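Local coordinates for DnaD domain protein (Enterococcus faecalis, PDB 2I5U) that is of unknown function but probably takes part in the initiation of DNA replication, here through its helical DnaD-type domain, at residues F24-W27 / I28-E32; I51-A55 / N56-Y60; Y62-A65 / I66-W70. All coordinates share one frame; numbering follows the deposited sequence. Where two conformers were deposited one is given.

Interaction 1 (F24-W27 / I28-E32)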
loop_
_atom_site.group_PDB
_atom_site.type_symbol
_atom_site.label_atom_id
_atom_site.label_comp_id
_atom_site.label_asym_id
_atom_site.label_seq_id
_atom_site.Cartn_x
_atom_site.Cartn_y
_atom_site.Cartn_z
ATOM N N PHE A 24 -2.626 -5.645 2.737
ATOM C CA PHE A 24 -1.597 -5.265 1.777
ATOM C C PHE A 24 -1.152 -6.463 0.926
ATOM O O PHE A 24 -0.827 -6.289 -0.257
ATOM C CB PHE A 24 -0.414 -4.565 2.464
ATOM C CG PHE A 24 -0.703 -3.139 2.881
ATOM C CD1 PHE A 24 -1.399 -2.255 2.067
ATOM C CD2 PHE A 24 -0.224 -2.661 4.072
ATOM C CE1 PHE A 24 -1.629 -0.924 2.466
ATOM C CE2 PHE A 24 -0.449 -1.340 4.459
ATOM C CZ PHE A 24 -1.161 -0.485 3.652
ATOM N N ASP A 25 -1.093 -7.663 1.515
ATOM C CA ASP A 25 -0.784 -8.881 0.736
ATOM C C ASP A 25 -1.809 -9.055 -0.373
ATOM O O ASP A 25 -1.468 -9.391 -1.520
ATOM C CB ASP A 25 -0.819 -10.146 1.606
ATOM C CG ASP A 25 0.414 -10.332 2.452
ATOM O OD1 ASP A 25 1.450 -9.734 2.133
ATOM O OD2 ASP A 25 0.344 -11.137 3.426
ATOM N N TYR A 26 -3.065 -8.820 -0.033
ATOM C CA TYR A 26 -4.162 -8.950 -0.982
ATOM C C TYR A 26 -4.068 -7.866 -2.053
ATOM O O TYR A 26 -4.341 -8.124 -3.220
ATOM C CB TYR A 26 -5.510 -8.927 -0.268
ATOM C CG TYR A 26 -6.524 -9.735 -0.986
ATOM C CD1 TYR A 26 -6.587 -11.121 -0.811
ATOM C CD2 TYR A 26 -7.364 -9.148 -1.919
ATOM C CE1 TYR A 26 -7.491 -11.878 -1.508
ATOM C CE2 TYR A 26 -8.283 -9.907 -2.615
ATOM C CZ TYR A 26 -8.333 -11.268 -2.403
ATOM O OH TYR A 26 -9.213 -12.048 -3.101
ATOM N N TRP A 27 -3.614 -6.668 -1.680
ATOM C CA TRP A 27 -3.437 -5.587 -2.649
ATOM C C TRP A 27 -2.346 -5.926 -3.645
ATOM O O TRP A 27 -2.490 -5.654 -4.833
ATOM C CB TRP A 27 -3.096 -4.265 -1.946
ATOM C CG TRP A 27 -4.292 -3.417 -1.697
ATOM C CD1 TRP A 27 -4.809 -3.024 -0.483
ATOM C CD2 TRP A 27 -5.112 -2.834 -2.690
ATOM N NE1 TRP A 27 -5.910 -2.241 -0.681
ATOM C CE2 TRP A 27 -6.124 -2.113 -2.030
ATOM C CE3 TRP A 27 -5.112 -2.882 -4.091
ATOM C CZ2 TRP A 27 -7.126 -1.426 -2.726
ATOM C CZ3 TRP A 27 -6.095 -2.192 -4.784
ATOM C CH2 TRP A 27 -7.098 -1.482 -4.096
ATOM N N ILE A 28 -1.257 -6.515 -3.169
ATOM C CA ILE A 28 -0.184 -6.941 -4.064
ATOM C C ILE A 28 -0.733 -7.956 -5.075
ATOM O O ILE A 28 -0.470 -7.843 -6.292
ATOM C CB ILE A 28 1.026 -7.525 -3.282
ATOM C CG1 ILE A 28 1.744 -6.412 -2.518
ATOM C CG2 ILE A 28 1.999 -8.232 -4.235
ATOM C CD1 ILE A 28 2.744 -6.922 -1.510
ATOM N N SER A 29 -1.512 -8.920 -4.586
ATOM C CA SER A 29 -2.146 -9.918 -5.455
ATOM C C SER A 29 -3.070 -9.269 -6.482
ATOM O O SER A 29 -3.103 -9.686 -7.663
ATOM C CB SER A 29 -2.923 -10.925 -4.617
ATOM O OG SER A 29 -2.033 -11.786 -3.924
ATOM N N ASP A 30 -3.823 -8.257 -6.055
ATOM C CA ASP A 30 -4.786 -7.609 -6.932
ATOM C C ASP A 30 -4.102 -6.810 -8.039
ATOM O O ASP A 30 -4.549 -6.829 -9.189
ATOM C CB ASP A 30 -5.790 -6.759 -6.144
ATOM C CG ASP A 30 -6.909 -7.593 -5.522
ATOM O OD1 ASP A 30 -7.041 -8.800 -5.844
ATOM O OD2 ASP A 30 -7.668 -7.034 -4.718
ATOM N N PHE A 31 -2.988 -6.163 -7.720
ATOM C CA PHE A 31 -2.223 -5.464 -8.753
ATOM C C PHE A 31 -1.587 -6.456 -9.697
ATOM O O PHE A 31 -1.518 -6.194 -10.903
ATOM C CB PHE A 31 -1.197 -4.494 -8.161
ATOM C CG PHE A 31 -1.797 -3.176 -7.753
ATOM C CD1 PHE A 31 -2.236 -2.272 -8.714
ATOM C CD2 PHE A 31 -1.992 -2.864 -6.421
ATOM C CE1 PHE A 31 -2.821 -1.061 -8.331
ATOM C CE2 PHE A 31 -2.577 -1.656 -6.054
ATOM C CZ PHE A 31 -2.994 -0.773 -7.004
ATOM N N GLU A 32 -1.167 -7.614 -9.181
ATOM C CA GLU A 32 -0.635 -8.680 -10.060
ATOM C C GLU A 32 -1.683 -9.191 -11.039
ATOM O O GLU A 32 -1.358 -9.525 -12.192
ATOM C CB GLU A 32 -0.065 -9.841 -9.242
ATOM C CG GLU A 32 1.283 -9.516 -8.593
ATOM C CD GLU A 32 1.708 -10.518 -7.524
ATOM O OE1 GLU A 32 0.863 -11.316 -7.048
ATOM O OE2 GLU A 32 2.892 -10.489 -7.140
HETATM O O HOH W 1 0.545 -11.252 -2.025
#
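The carbonyl O of Asp-25 is gripped twice. Ser-29 N donates to it at 3.1 Å, and a water donates to the same O at 2.8 Å. In the conformer described, a first torsion of -72° sets Ser-29 OG beside its own backbone N and 3.2 Å from that water. This half of the bridge is less certain, as Ser-29 has a second conformer. These residues make a little over two turns of helix 18-32, and three further i to i+4 bonds run through them. The shortest joins Asp-30 N to Tyr-26 O at 2.9 Å.

On the outer side, the carboxylate of Asp-30 meets the ring of Tyr-26. Asp-30 OD2 is 3.5 Å from Tyr-26 CD2, and the two planes stand 85° apart. On the inner side, Trp-27 and Phe-31 pack together. Their planes are near parallel, at 29°, but slid apart, so the rings barely overlap. The touch is made by Trp-27 CE3 and Phe-31 CE2, 3.4 Å apart. Phe-31 CD2 also lies 3.2 Å from Trp-27 O. The indole N-H of Trp-27 has weak hydrogen bonds to Tyr-60 and Asn-64.

This part of the helix is therefore amphipathic. Phe-24, Trp-27 and Phe-31 are buried against helices 38-55 and 60-73. Tyr-26 is exposed and Ser-29 partly so; Asp-30 lies at the border, touching Glu-71.

Interaction 2 (I51-A55 / N56-Y60)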
loop_
_atom_site.group_PDB
_atom_site.type_symbol
_atom_site.label_atom_id
_atom_site.label_comp_id
_atom_site.label_asym_id
_atom_site.label_seq_id
_atom_site.Cartn_x
_atom_site.Cartn_y
_atom_site.Cartn_z
ATOM N N ILE A 51 2.319 9.196 0.436
ATOM C CA ILE A 51 1.262 10.208 0.212
ATOM C C ILE A 51 0.446 10.437 1.498
ATOM O O ILE A 51 0.160 11.565 1.872
ATOM C CB ILE A 51 0.352 9.785 -0.963
ATOM C CG1 ILE A 51 1.106 9.894 -2.294
ATOM C CG2 ILE A 51 -0.902 10.629 -1.020
ATOM C CD1 ILE A 51 0.438 9.197 -3.466
ATOM N N ALA A 52 0.133 9.359 2.194
ATOM C CA ALA A 52 -0.616 9.432 3.436
ATOM C C ALA A 52 0.182 10.149 4.524
ATOM O O ALA A 52 -0.380 10.913 5.313
ATOM C CB ALA A 52 -1.001 8.001 3.897
ATOM N N ILE A 53 1.482 9.882 4.593
ATOM C CA ILE A 53 2.352 10.598 5.536
ATOM C C ILE A 53 2.309 12.107 5.274
ATOM O O ILE A 53 2.114 12.914 6.192
ATOM C CB ILE A 53 3.813 10.116 5.478
ATOM C CG1 ILE A 53 3.926 8.681 5.982
ATOM C CG2 ILE A 53 4.705 11.005 6.374
ATOM C CD1 ILE A 53 5.220 7.994 5.566
ATOM N N ASP A 54 2.509 12.487 4.022
ATOM C CA ASP A 54 2.551 13.905 3.665
ATOM C C ASP A 54 1.211 14.626 3.941
ATOM O O ASP A 54 1.198 15.777 4.335
ATOM C CB ASP A 54 2.954 14.091 2.190
ATOM C CG ASP A 54 4.418 13.826 1.936
ATOM O OD1 ASP A 54 5.204 13.733 2.908
ATOM O OD2 ASP A 54 4.778 13.722 0.742
ATOM N N ALA A 55 0.100 13.933 3.708
ATOM C CA ALA A 55 -1.250 14.472 3.961
ATOM C C ALA A 55 -1.645 14.404 5.430
ATOM O O ALA A 55 -2.688 14.941 5.827
ATOM C CB ALA A 55 -2.276 13.707 3.106
ATOM N N ASN A 56 -0.831 13.721 6.231
ATOM C CA ASN A 56 -1.120 13.457 7.632
ATOM C C ASN A 56 -2.412 12.712 7.838
ATOM O O ASN A 56 -3.219 13.060 8.725
ATOM C CB ASN A 56 -1.058 14.723 8.475
ATOM C CG ASN A 56 -0.527 14.449 9.846
ATOM O OD1 ASN A 56 -0.135 13.324 10.135
ATOM N ND2 ASN A 56 -0.490 15.448 10.688
ATOM N N ALA A 57 -2.583 11.680 7.021
ATOM C CA ALA A 57 -3.732 10.775 7.102
ATOM C C ALA A 57 -3.194 9.346 7.174
ATOM O O ALA A 57 -3.348 8.545 6.255
ATOM C CB ALA A 57 -4.663 10.979 5.877
ATOM N N ARG A 58 -2.495 9.067 8.268
ATOM C CA ARG A 58 -1.729 7.871 8.428
ATOM C C ARG A 58 -2.618 6.742 8.916
ATOM O O ARG A 58 -2.536 6.289 10.072
ATOM C CB ARG A 58 -0.554 8.096 9.358
ATOM C CG ARG A 58 0.497 8.990 8.736
ATOM C CD ARG A 58 1.567 9.347 9.685
ATOM N NE ARG A 58 1.164 10.398 10.603
ATOM C CZ ARG A 58 1.965 10.937 11.516
ATOM N NH1 ARG A 58 3.192 10.437 11.696
ATOM N NH2 ARG A 58 1.534 11.934 12.289
ATOM N N ASN A 59 -3.443 6.262 7.997
ATOM C CA ASN A 59 -4.353 5.132 8.281
ATOM C C ASN A 59 -4.663 4.361 7.016
ATOM O O ASN A 59 -4.510 4.865 5.897
ATOM C CB ASN A 59 -5.642 5.609 8.939
ATOM C CG ASN A 59 -6.410 6.577 8.069
ATOM O OD1 ASN A 59 -7.055 6.179 7.099
ATOM N ND2 ASN A 59 -6.346 7.846 8.410
ATOM N N TYR A 60 -5.077 3.120 7.204
ATOM C CA TYR A 60 -5.343 2.233 6.075
ATOM C C TYR A 60 -6.467 2.759 5.190
ATOM O O TYR A 60 -6.431 2.597 3.973
ATOM C CB TYR A 60 -5.643 0.810 6.546
ATOM C CG TYR A 60 -5.978 -0.097 5.400
ATOM C CD1 TYR A 60 -4.996 -0.567 4.558
ATOM C CD2 TYR A 60 -7.294 -0.471 5.129
ATOM C CE1 TYR A 60 -5.300 -1.401 3.474
ATOM C CE2 TYR A 60 -7.601 -1.296 4.071
ATOM C CZ TYR A 60 -6.608 -1.744 3.228
ATOM O OH TYR A 60 -6.972 -2.595 2.180
HETATM O O HOH W 2 2.394 12.841 9.034
#
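Ala-57 N donates to Ala-52 O at 2.9 Å, with an N-H...O angle of 165°. This i+5 to i bond closes the end of helix 38-55. Asn-56 N adds a second bond, to Ile-53 O at 3.1 Å, but it comes from above the carbonyl plane. Asn-56 has positive phi (58°). Together these features make a Schellman motif, a common way to end a helix.

A water ties the side chain of Asn-56 to the same turn. It lies 2.9 Å from Ile-53 O and 2.8 Å from Asn-56 OD1, within donating distance of both. The same water sits 3.1 Å above the guanidinium plane of Arg-58, over its centre. Arg-58 NH2 also makes a weak hydrogen bond to Asn-56 OD1. The firmer partner of this guanidinium is outside the turn: NH1 donates to the carbonyl O of Asn-11. The Arg-58 chain bends at its third torsion (-78°), which turns the head toward Asn-56 OD1 and the water.

Packing is lighter. Arg-58 CG rests 4.0 Å from Ile-53 CA, and Ala-52 CB touches Ala-57 O at 3.4 Å. Beyond the turn, Arg-58 centres an inverse gamma turn, and Asn-59 is the N-cap of helix 60-73, with OD1 accepting from Tyr-62 N.

Two of the last carbonyls of the helix, those of Ala-52 and Ile-53, are thus satisfied by the turn, the second probably with help from the water. The positive head of Arg-58 near this C-terminal end probably suits the helix dipole.

Interaction 3 (Y62-A65 / I66-W70)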
loop_
_atom_site.group_PDB
_atom_site.type_symbol
_atom_site.label_atom_id
_atom_site.label_comp_id
_atom_site.label_asym_id
_atom_site.label_seq_id
_atom_site.Cartn_x
_atom_site.Cartn_y
_atom_site.Cartn_z
ATOM N N TYR A 62 -7.300 5.702 4.262
ATOM C CA TYR A 62 -6.841 6.717 3.320
ATOM C C TYR A 62 -5.989 6.066 2.222
ATOM O O TYR A 62 -6.142 6.364 1.017
ATOM C CB TYR A 62 -6.028 7.771 4.057
ATOM C CG TYR A 62 -5.670 8.988 3.232
ATOM C CD1 TYR A 62 -6.528 10.075 3.154
ATOM C CD2 TYR A 62 -4.436 9.090 2.619
ATOM C CE1 TYR A 62 -6.185 11.194 2.435
ATOM C CE2 TYR A 62 -4.097 10.206 1.895
ATOM C CZ TYR A 62 -4.983 11.245 1.797
ATOM O OH TYR A 62 -4.644 12.404 1.088
ATOM N N ILE A 63 -5.127 5.138 2.632
ATOM C CA ILE A 63 -4.273 4.435 1.679
ATOM C C ILE A 63 -5.097 3.568 0.724
ATOM O O ILE A 63 -4.837 3.531 -0.476
ATOM C CB ILE A 63 -3.204 3.597 2.425
ATOM C CG1 ILE A 63 -2.235 4.536 3.149
ATOM C CG2 ILE A 63 -2.475 2.685 1.471
ATOM C CD1 ILE A 63 -1.515 3.875 4.263
ATOM N N ASN A 64 -6.072 2.858 1.271
ATOM C CA ASN A 64 -6.975 2.014 0.483
ATOM C C ASN A 64 -7.687 2.819 -0.622
ATOM O O ASN A 64 -7.802 2.362 -1.752
ATOM C CB ASN A 64 -7.983 1.347 1.435
ATOM C CG ASN A 64 -8.855 0.340 0.763
ATOM O OD1 ASN A 64 -8.392 -0.545 0.064
ATOM N ND2 ASN A 64 -10.146 0.445 1.016
ATOM N N ALA A 65 -8.167 4.001 -0.282
ATOM C CA ALA A 65 -8.845 4.845 -1.274
ATOM C C ALA A 65 -7.911 5.167 -2.431
ATOM O O ALA A 65 -8.324 5.138 -3.611
ATOM C CB ALA A 65 -9.351 6.100 -0.633
ATOM N N ILE A 66 -6.661 5.485 -2.105
ATOM C CA ILE A 66 -5.667 5.775 -3.134
ATOM C C ILE A 66 -5.441 4.572 -4.032
ATOM O O ILE A 66 -5.460 4.670 -5.251
ATOM C CB ILE A 66 -4.316 6.171 -2.522
ATOM C CG1 ILE A 66 -4.441 7.455 -1.708
ATOM C CG2 ILE A 66 -3.270 6.352 -3.615
ATOM C CD1 ILE A 66 -3.221 7.781 -0.859
ATOM N N LEU A 67 -5.198 3.432 -3.417
ATOM C CA LEU A 67 -4.939 2.205 -4.174
ATOM C C LEU A 67 -6.120 1.772 -5.057
ATOM O O LEU A 67 -5.909 1.235 -6.142
ATOM C CB LEU A 67 -4.544 1.066 -3.220
ATOM C CG LEU A 67 -3.244 1.284 -2.445
ATOM C CD1 LEU A 67 -3.102 0.158 -1.433
ATOM C CD2 LEU A 67 -2.048 1.392 -3.370
ATOM N N LYS A 68 -7.351 1.959 -4.587
ATOM C CA LYS A 68 -8.532 1.582 -5.402
ATOM C C LYS A 68 -8.571 2.370 -6.684
ATOM O O LYS A 68 -8.979 1.840 -7.754
ATOM C CB LYS A 68 -9.833 1.831 -4.646
ATOM C CG LYS A 68 -10.127 0.828 -3.580
ATOM C CD LYS A 68 -11.460 1.116 -2.924
ATOM C CE LYS A 68 -11.726 0.179 -1.754
ATOM N NZ LYS A 68 -12.984 0.516 -0.975
ATOM N N ASP A 69 -8.214 3.655 -6.593
ATOM C CA ASP A 69 -8.128 4.523 -7.768
ATOM C C ASP A 69 -7.135 3.940 -8.751
ATOM O O ASP A 69 -7.466 3.662 -9.902
ATOM C CB ASP A 69 -7.653 5.932 -7.394
ATOM C CG ASP A 69 -8.682 6.719 -6.636
ATOM O OD1 ASP A 69 -9.883 6.441 -6.784
ATOM O OD2 ASP A 69 -8.287 7.646 -5.901
ATOM N N TRP A 70 -5.919 3.728 -8.269
ATOM C CA TRP A 70 -4.838 3.263 -9.117
ATOM C C TRP A 70 -5.162 1.917 -9.766
ATOM O O TRP A 70 -4.850 1.694 -10.947
ATOM C CB TRP A 70 -3.549 3.175 -8.290
ATOM C CG TRP A 70 -3.047 4.522 -7.825
ATOM C CD1 TRP A 70 -3.529 5.746 -8.179
ATOM C CD2 TRP A 70 -1.945 4.769 -6.938
ATOM N NE1 TRP A 70 -2.822 6.736 -7.556
ATOM C CE2 TRP A 70 -1.836 6.167 -6.790
ATOM C CE3 TRP A 70 -1.054 3.943 -6.243
ATOM C CZ2 TRP A 70 -0.842 6.769 -6.004
ATOM C CZ3 TRP A 70 -0.065 4.544 -5.445
ATOM C CH2 TRP A 70 0.024 5.935 -5.331
HETATM O O HOH W 3 -12.800 -1.488 0.882
HETATM O O HOH W 4 -10.891 5.427 -4.389
#
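Residues 62-65 and 66-70 form two successive turns of helix 60-73, joined by i to i+4 backbone bonds. Leu-67 N to Ile-63 O is the straightest, with an N-H...O angle of 169°. Lys-68 N to Asn-64 O is the shortest, at 2.9 Å. Ile-66 N to Tyr-62 O is longer, and Asp-69 N to Ala-65 O is weak. A water supports this last carbonyl, donating to Ala-65 O at 2.7 Å. Its link to Asp-69 OD1 is doubtful, since that side chain has two conformers.

Two apolar pairs follow the same spacing. The methyl CD1 of Ile-66 meets Tyr-62 CE2 at 3.8 Å. Ile-63 and Leu-67 run side by side in the same direction, with Ile-63 CG2 3.9 Å from Leu-67 CD1. The other branch of Ile-66, CG2, lies over one face of the Trp-70 ring, toward its rim.

Asn-64 and Lys-68 make the polar pair. The first torsion of Asn-64 (-173°) swings its amide toward the carbonyl side, and the extended lysine chain passes across it. Lys-68 CE comes 3.2 Å from Asn-64 ND2. Asn-64 ND2 and Lys-68 NZ are both donors and do not bond to each other; one water accepts from both, 2.7 Å from Lys-68 NZ.

The helix packs against two others. Ile-63 and Leu-67 face helix 18-32, touching Phe-24, Trp-27 and Phe-31. Tyr-62, Ile-66 and Trp-70 turn to helix 38-55, where they meet Ala-52, Ala-55 and Ile-51.

The three contacts follow in series along the chain, and none nests in or crosses another. All are local, each within one continuous stretch, so none closes a long loop. Interaction 1 comes first, within helix 18-32. Interaction 2 alone spans a helix end and the turn after it, leading from helix 38-55 into helix 60-73. Interaction 3 lies within that last helix. Interactions 1 and 2 sit on opposite sides of the chain's centre, with centres about 20 Å apart, yet they touch. Interaction 3 touches both, meeting interaction 2 partly through Tyr-62 and Ala-57. Helix 60-73 thereby packs on both helix 18-32 and helix 38-55, which also touch each other.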